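Local coordinates for probable Thioesterase (Bartonella henselae, PDB 3HM0), which probably hydrolyses thioesters such as acyl-CoA, as a hot-dog-fold member of the thioesterase superfamily, at residues Arg103-Gln106 with Ile107-Leu111. Numbering follows the deposited sequence.
Sequences RPAQ and IDNLL
N109 turns its side chain back toward Q106 through a first torsion that sets CG anti to its own carbonyl carbon (chi1 -82°), bringing the carboxamide oxygen to the backbone amide of Q106. The bond from Q106 N to N109 OD1 is 2.8 Å long and almost straight at hydrogen (172°), although the donor stands well above the carbonyl plane of the asparagine amide. A water donates to the same oxygen, 2.6 Å from N109 OD1, and also to the main chain, 3.1 Å from P104 O, so OD1 accepts two bonds and is tied to the chain at both P104 and Q106. The same residues, Q106 to N109, form a type II beta turn: the amide N109 N donates to Q106 O at 3.0 Å, and D108, in the third position, has the positive phi characteristic of this turn. Asparagine and glutamine side chains run side by side in the same direction, with N109 ND2 lying 3.6 Å from Q106 CB and the two amide planes 70° apart. The Q106 chain then bends at chi2, and its end leads away from the turn. The buried methyl A105 CB packs against L111 CD2 at 3.8 Å, an apolar touch where the new strand begins. D108 OD1 forms a salt bridge with R72 of a third subunit, while I107 packs on F50 of a second. The turn thus completes the connection from strand 90-101, at one edge of the antiparallel sheet within the chain, to strand 110-120, with strands 124-133 and 136-149 lying between them; A105 and L111 both touch L138 on strand 136-149, and L110 lies against strand 37-42.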
loop_
_atom_site.group_PDB
_atom_site.type_symbol
_atom_site.label_atom_id
_atom_site.label_comp_id
_atom_site.label_asym_id
_atom_site.label_seq_id
_atom_site.Cartn_x
_atom_site.Cartn_y
_atom_site.Cartn_z
ATOM N N ARG A 103 -0.632 -14.497 15.806
ATOM C CA ARG A 103 0.004 -15.490 14.984
ATOM C C ARG A 103 0.091 -14.939 13.584
ATOM O O ARG A 103 -0.756 -14.129 13.180
ATOM C CB ARG A 103 -0.843 -16.735 14.955
ATOM C CG ARG A 103 -0.803 -17.566 16.224
ATOM C CD ARG A 103 -1.352 -18.964 15.931
ATOM N NE ARG A 103 -1.591 -19.718 17.158
ATOM C CZ ARG A 103 -2.552 -19.456 18.053
ATOM N NH1 ARG A 103 -3.405 -18.429 17.897
ATOM N NH2 ARG A 103 -2.661 -20.237 19.130
ATOM N N PRO A 104 1.105 -15.379 12.823
ATOM C CA PRO A 104 1.324 -14.782 11.519
ATOM C C PRO A 104 0.604 -15.512 10.379
ATOM O O PRO A 104 0.435 -16.738 10.430
ATOM C CB PRO A 104 2.837 -14.884 11.361
ATOM C CG PRO A 104 3.209 -16.119 12.134
ATOM C CD PRO A 104 2.172 -16.330 13.192
ATOM N N ALA A 105 0.177 -14.765 9.362
ATOM C CA ALA A 105 -0.313 -15.397 8.139
ATOM C C ALA A 105 0.833 -15.569 7.167
ATOM O O ALA A 105 1.686 -14.714 7.075
ATOM C CB ALA A 105 -1.425 -14.600 7.517
ATOM N N GLN A 106 0.850 -16.696 6.464
ATOM C CA GLN A 106 1.925 -17.040 5.537
ATOM C C GLN A 106 1.489 -16.777 4.095
ATOM O O GLN A 106 0.271 -16.657 3.816
ATOM C CB GLN A 106 2.291 -18.522 5.673
ATOM C CG GLN A 106 2.451 -19.058 7.116
ATOM C CD GLN A 106 3.812 -18.739 7.698
ATOM O OE1 GLN A 106 4.763 -18.464 6.959
ATOM N NE2 GLN A 106 3.919 -18.767 9.027
ATOM N N ILE A 107 2.476 -16.702 3.191
ATOM C CA ILE A 107 2.238 -16.583 1.751
ATOM C C ILE A 107 1.283 -17.658 1.295
ATOM O O ILE A 107 1.371 -18.814 1.710
ATOM C CB ILE A 107 3.542 -16.698 0.912
ATOM C CG1 ILE A 107 3.281 -16.378 -0.581
ATOM C CG2 ILE A 107 4.146 -18.087 1.032
ATOM C CD1 ILE A 107 2.910 -14.922 -0.883
ATOM N N ASP A 108 0.350 -17.262 0.449
ATOM C CA ASP A 108 -0.641 -18.195 -0.075
ATOM C C ASP A 108 -1.696 -18.702 0.905
ATOM O O ASP A 108 -2.589 -19.430 0.484
ATOM C CB ASP A 108 0.027 -19.386 -0.778
ATOM C CG ASP A 108 -0.713 -19.795 -2.026
ATOM O OD1 ASP A 108 -1.507 -18.961 -2.523
ATOM O OD2 ASP A 108 -0.506 -20.930 -2.527
ATOM N N ASN A 109 -1.603 -18.351 2.191
ATOM C CA ASN A 109 -2.666 -18.740 3.134
ATOM C C ASN A 109 -3.999 -18.250 2.646
ATOM O O ASN A 109 -4.087 -17.186 2.025
ATOM C CB ASN A 109 -2.483 -18.138 4.520
ATOM C CG ASN A 109 -1.513 -18.910 5.392
ATOM O OD1 ASN A 109 -1.273 -18.502 6.536
ATOM N ND2 ASN A 109 -0.929 -20.011 4.864
ATOM N N LEU A 110 -5.031 -19.034 2.931
ATOM C CA LEU A 110 -6.394 -18.618 2.705
ATOM C C LEU A 110 -6.961 -18.141 4.029
ATOM O O LEU A 110 -7.034 -18.909 5.000
ATOM C CB LEU A 110 -7.219 -19.760 2.144
ATOM C CG LEU A 110 -8.641 -19.379 1.730
ATOM C CD1 LEU A 110 -8.697 -18.086 0.904
ATOM C CD2 LEU A 110 -9.249 -20.556 0.951
ATOM N N LEU A 111 -7.336 -16.861 4.068
ATOM C CA LEU A 111 -7.784 -16.233 5.309
ATOM C C LEU A 111 -9.309 -16.171 5.408
ATOM O O LEU A 111 -9.994 -15.935 4.409
ATOM C CB LEU A 111 -7.176 -14.819 5.478
ATOM C CG LEU A 111 -5.650 -14.605 5.476
ATOM C CD1 LEU A 111 -5.318 -13.144 5.658
ATOM C CD2 LEU A 111 -4.949 -15.439 6.541
HETATM O O HOH W 1 -0.819 -19.223 9.038
#